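Local coordinates for protein phospholethanolamine N-methyltransferase 2 (Haemonchus contortus, PDB 4KRI) that probably transfers methyl groups from S-adenosylmethionine to phosphomonomethylethanolamine, a late step on the nematode route to phosphocholine, at residues L334-S337 with F338-V342; A418-N421 with H422-N425. All blocks are in the same frame, centred on the assembly; numbering follows the deposited sequence.

Contact 1 and contact 2 lie in the methyltransferase part of the chain, on the same side of its centre, with their own centres about 12 Å apart. Along the sequence contact 1 comes first, where the loop after strand 320-329 turns into helix 336-345. Contact 2 follows some 80 residues later, where helix 400-418 gives way to strand 422-430, which runs antiparallel to 320-329. The two meet directly: N421 OD1 lies 2.9 Å from S335 N, a probable hydrogen bond, and H422 CE1 packs 3.7 Å from Y341 OH. A helix start and a strand start are thus fastened together beside the phosphomonomethylethanolamine site, which Y341 enters and H422 backs.

Contact 1: L334-S337 with F338-V342; sequences LSES and FKEYV. With 1SH (2-(methylamino)ethyl dihydrogen phosphate), chain E.
S335 caps the first turn of helix 336-345: its OG accepts from F338 N at 3.0 Å, with an N-H...O angle of 155°. A first torsion of 75° places that hydroxyl between the residue's own N and carbonyl carbon, turned to the start of the helix. S335 O accepts from K339 N, also at 3.0 Å, the first in a run of i to i+4 bonds. Ahead of the cap, L334 splits its contacts. L334 CD2 lies 4.1 Å from F338 CD2, meeting the ring obliquely, while L334 CB lies against K339 CD at 3.6 Å. K339, bent midway, brings NZ round to a water 2.9 Å away that also bonds weakly to L334 O; its salt bridge to E336 is long. E336 and E340 come close, OE2 to OE2 3.4 Å, their carboxylate planes nearly perpendicular, which may raise the proton affinity of one. Y341 leaves this cluster and gives its OH to the phosphate oxygen O1 of the ligand at 2.7 Å, O1 lying near the ring plane. Y416 of helix 400-418 meets both the F338 and Y341 rings, and strand 320-329 supplies V329 against L334 and Y327 against Y341.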
loop_
_atom_site.group_PDB
_atom_site.type_symbol
_atom_site.label_atom_id
_atom_site.label_comp_id
_atom_site.label_asym_id
_atom_site.label_seq_id
_atom_site.Cartn_x
_atom_site.Cartn_y
_atom_site.Cartn_z
ATOM N N LEU A 334 28.068 -15.222 -6.802
ATOM C CA LEU A 334 27.257 -14.176 -7.420
ATOM C C LEU A 334 27.923 -13.613 -8.677
ATOM O O LEU A 334 29.104 -13.283 -8.658
ATOM C CB LEU A 334 26.992 -13.048 -6.420
ATOM C CG LEU A 334 26.244 -13.443 -5.142
ATOM C CD1 LEU A 334 25.729 -12.211 -4.414
ATOM C CD2 LEU A 334 25.103 -14.402 -5.456
ATOM N N SER A 335 27.163 -13.508 -9.765
ATOM C CA SER A 335 27.679 -12.903 -10.996
ATOM C C SER A 335 27.492 -11.387 -10.986
ATOM O O SER A 335 26.601 -10.870 -10.312
ATOM C CB SER A 335 26.987 -13.492 -12.221
ATOM O OG SER A 335 25.672 -12.979 -12.352
ATOM N N GLU A 336 28.337 -10.676 -11.730
ATOM C CA GLU A 336 28.239 -9.221 -11.817
ATOM C C GLU A 336 26.891 -8.813 -12.409
ATOM O O GLU A 336 26.318 -7.788 -12.044
ATOM C CB GLU A 336 29.415 -8.656 -12.639
ATOM C CG GLU A 336 29.399 -7.140 -12.842
ATOM C CD GLU A 336 29.567 -6.351 -11.551
ATOM O OE1 GLU A 336 30.020 -6.930 -10.539
ATOM O OE2 GLU A 336 29.245 -5.142 -11.551
ATOM N N SER A 337 26.384 -9.637 -13.321
ATOM C CA SER A 337 25.103 -9.386 -13.961
ATOM C C SER A 337 23.956 -9.503 -12.957
ATOM O O SER A 337 23.039 -8.706 -12.980
ATOM C CB SER A 337 24.896 -10.367 -15.112
ATOM O OG SER A 337 23.583 -10.270 -15.622
ATOM N N PHE A 338 24.026 -10.494 -12.073
ATOM C CA PHE A 338 22.991 -10.651 -11.053
ATOM C C PHE A 338 23.050 -9.486 -10.077
ATOM O O PHE A 338 22.023 -8.944 -9.666
ATOM C CB PHE A 338 23.174 -11.980 -10.316
ATOM C CG PHE A 338 22.222 -12.183 -9.167
ATOM C CD1 PHE A 338 20.872 -12.440 -9.394
ATOM C CD2 PHE A 338 22.680 -12.126 -7.853
ATOM C CE1 PHE A 338 19.993 -12.627 -8.326
ATOM C CE2 PHE A 338 21.810 -12.309 -6.783
ATOM C CZ PHE A 338 20.467 -12.562 -7.020
ATOM N N LYS A 339 24.264 -9.103 -9.702
ATOM C CA LYS A 339 24.464 -8.003 -8.764
ATOM C C LYS A 339 23.968 -6.668 -9.333
ATOM O O LYS A 339 23.388 -5.855 -8.607
ATOM C CB LYS A 339 25.938 -7.936 -8.325
ATOM C CG LYS A 339 26.314 -9.037 -7.312
ATOM C CD LYS A 339 27.694 -9.670 -7.567
ATOM C CE LYS A 339 28.845 -8.837 -7.039
ATOM N NZ LYS A 339 30.172 -9.421 -7.443
ATOM N N GLU A 340 24.173 -6.450 -10.627
ATOM C CA GLU A 340 23.654 -5.248 -11.277
ATOM C C GLU A 340 22.126 -5.277 -11.322
ATOM O O GLU A 340 21.482 -4.246 -11.163
ATOM C CB GLU A 340 24.225 -5.081 -12.692
ATOM C CG GLU A 340 25.713 -4.747 -12.729
ATOM C CD GLU A 340 26.236 -4.599 -14.147
ATOM O OE1 GLU A 340 25.416 -4.645 -15.093
ATOM O OE2 GLU A 340 27.466 -4.442 -14.313
ATOM N N TYR A 341 21.557 -6.459 -11.545
ATOM C CA TYR A 341 20.107 -6.642 -11.522
ATOM C C TYR A 341 19.582 -6.328 -10.124
ATOM O O TYR A 341 18.600 -5.594 -9.974
ATOM C CB TYR A 341 19.754 -8.076 -11.955
ATOM C CG TYR A 341 18.376 -8.578 -11.553
ATOM C CD1 TYR A 341 17.233 -8.138 -12.207
ATOM C CD2 TYR A 341 18.230 -9.518 -10.542
ATOM C CE1 TYR A 341 15.972 -8.607 -11.839
ATOM C CE2 TYR A 341 16.980 -9.984 -10.166
ATOM C CZ TYR A 341 15.865 -9.538 -10.826
ATOM O OH TYR A 341 14.629 -10.022 -10.457
ATOM N N VAL A 342 20.259 -6.846 -9.099
ATOM C CA VAL A 342 19.825 -6.616 -7.723
ATOM C C VAL A 342 19.910 -5.139 -7.347
ATOM O O VAL A 342 19.005 -4.603 -6.715
ATOM C CB VAL A 342 20.622 -7.479 -6.734
ATOM C CG1 VAL A 342 20.351 -7.050 -5.295
ATOM C CG2 VAL A 342 20.246 -8.929 -6.910
HETATM O O4 1SH E . 11.260 -10.532 -11.766
HETATM P P1 1SH E . 11.270 -9.011 -11.634
HETATM O O1 1SH E . 12.501 -8.518 -10.983
HETATM O O3 1SH E . 11.123 -8.368 -13.065
HETATM O O2 1SH E . 10.051 -8.586 -10.717
HETATM C C1 1SH E . 8.833 -9.028 -11.025
HETATM C C2 1SH E . 7.749 -8.770 -9.988
HETATM N N1 1SH E . 7.870 -9.450 -8.729
HETATM C C3 1SH E . 6.866 -8.942 -7.866
HETATM O O HOH W 1 31.027 -10.852 -9.858
#

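Contact 2: A418-N421 with H422-N425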
loop_
_atom_site.group_PDB
_atom_site.type_symbol
_atom_site.label_atom_id
_atom_site.label_comp_id
_atom_site.label_asym_id
_atom_site.label_seq_id
_atom_site.Cartn_x
_atom_site.Cartn_y
_atom_site.Cartn_z
ATOM N N ALA A 418 20.472 -20.603 -12.577
ATOM C CA ALA A 418 21.500 -21.574 -12.939
ATOM C C ALA A 418 22.761 -21.422 -12.096
ATOM O O ALA A 418 23.395 -22.409 -11.717
ATOM C CB ALA A 418 21.826 -21.448 -14.405
ATOM N N ASP A 419 23.127 -20.184 -11.801
ATOM C CA ASP A 419 24.305 -19.927 -10.979
ATOM C C ASP A 419 23.999 -20.043 -9.478
ATOM O O ASP A 419 24.881 -19.838 -8.641
ATOM C CB ASP A 419 24.870 -18.543 -11.319
ATOM C CG ASP A 419 25.332 -18.446 -12.755
ATOM O OD1 ASP A 419 25.755 -19.482 -13.312
ATOM O OD2 ASP A 419 25.275 -17.339 -13.328
ATOM N N ASP A 420 22.753 -20.394 -9.155
ATOM C CA ASP A 420 22.239 -20.396 -7.773
ATOM C C ASP A 420 22.429 -19.040 -7.101
ATOM O O ASP A 420 22.778 -18.959 -5.920
ATOM C CB ASP A 420 22.854 -21.524 -6.920
ATOM C CG ASP A 420 22.019 -21.842 -5.679
ATOM O OD1 ASP A 420 20.779 -21.957 -5.807
ATOM O OD2 ASP A 420 22.591 -21.966 -4.570
ATOM N N ASN A 421 22.196 -17.976 -7.867
ATOM C CA ASN A 421 22.176 -16.633 -7.309
ATOM C C ASN A 421 20.743 -16.302 -6.875
ATOM O O ASN A 421 20.495 -15.910 -5.737
ATOM C CB ASN A 421 22.632 -15.603 -8.344
ATOM C CG ASN A 421 24.124 -15.709 -8.699
ATOM O OD1 ASN A 421 24.645 -14.842 -9.398
ATOM N ND2 ASN A 421 24.806 -16.752 -8.221
ATOM N N HIS A 422 19.807 -16.486 -7.803
ATOM C CA HIS A 422 18.401 -16.121 -7.608
ATOM C C HIS A 422 17.639 -17.327 -7.067
ATOM O O HIS A 422 17.607 -18.376 -7.705
ATOM C CB HIS A 422 17.819 -15.705 -8.966
ATOM C CG HIS A 422 16.515 -14.981 -8.888
ATOM N ND1 HIS A 422 16.147 -14.008 -9.795
ATOM C CD2 HIS A 422 15.470 -15.102 -8.027
ATOM C CE1 HIS A 422 14.945 -13.555 -9.492
ATOM N NE2 HIS A 422 14.514 -14.202 -8.427
ATOM N N ASN A 423 17.028 -17.185 -5.892
ATOM C CA ASN A 423 16.193 -18.246 -5.347
ATOM C C ASN A 423 14.769 -17.743 -5.106
ATOM O O ASN A 423 14.527 -16.534 -5.031
ATOM C CB ASN A 423 16.771 -18.781 -4.023
ATOM C CG ASN A 423 17.889 -19.792 -4.218
ATOM O OD1 ASN A 423 18.457 -19.921 -5.309
ATOM N ND2 ASN A 423 18.219 -20.514 -3.152
ATOM N N TRP A 424 13.828 -18.675 -4.980
ATOM C CA TRP A 424 12.441 -18.308 -4.690
ATOM C C TRP A 424 12.077 -19.034 -3.412
ATOM O O TRP A 424 11.977 -20.268 -3.402
ATOM C CB TRP A 424 11.508 -18.718 -5.832
ATOM C CG TRP A 424 10.100 -18.167 -5.673
ATOM C CD1 TRP A 424 9.758 -16.927 -5.214
ATOM C CD2 TRP A 424 8.863 -18.852 -5.937
ATOM N NE1 TRP A 424 8.384 -16.791 -5.202
ATOM C CE2 TRP A 424 7.815 -17.964 -5.633
ATOM C CE3 TRP A 424 8.545 -20.135 -6.407
ATOM C CZ2 TRP A 424 6.465 -18.311 -5.784
ATOM C CZ3 TRP A 424 7.204 -20.481 -6.561
ATOM C CH2 TRP A 424 6.182 -19.572 -6.244
ATOM N N ASN A 425 11.915 -18.276 -2.327
ATOM C CA ASN A 425 11.816 -18.853 -0.990
ATOM C C ASN A 425 10.427 -18.767 -0.363
ATOM O O ASN A 425 9.687 -17.821 -0.618
ATOM C CB ASN A 425 12.826 -18.182 -0.059
ATOM C CG ASN A 425 14.258 -18.558 -0.387
ATOM O OD1 ASN A 425 14.514 -19.624 -0.953
ATOM N ND2 ASN A 425 15.199 -17.697 -0.013
#
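This is a local, mostly buried turn that carries the chain from the end of helix 400-418 into strand 422-430, and backbone shape does more of the work than bonds between the two segments. D419 still keeps a negative phi, but its psi has already dropped to near zero. D420 is the first residue to leave helical geometry. With a positive phi of 55° and two bonds back into the last turn it closes the helix as a Schellman motif. Its CB points away from the strand, yet the side chain then reaches forward to N423: D420 OD1 lies 3.9 Å from N423 CG, and the carboxylate and amide planes are turned 50° against each other as the two side chains cross. The other oxygen, OD2, accepts from H331 N, so the carboxylate is tied to the loop beyond strand 320-329.

N421 turns the opposite way. With CG anti to its own carbonyl carbon (chi1 -69°), its amide faces the chain leading into helix 336-345, where ND2 donates to T333 O and OD1 serves the S335 backbone. Past it, N421 O and N423 N are 3.7 Å apart as the backbone straightens, and from H422 onward the chain is extended.

Strand 422-430 is the reversed last strand of the class I methyltransferase fold, lying antiparallel between 320-329 and 367-371.

H422, the first residue of that strand, holds its imidazole on the ligand side, its side chain about 5 Å from the bound phosphomonomethylethanolamine, measured between nearest atoms. There it meets Y327 edge-to-face and touches K413; both of these bond the ligand, making H422 a second-shell neighbour of the site.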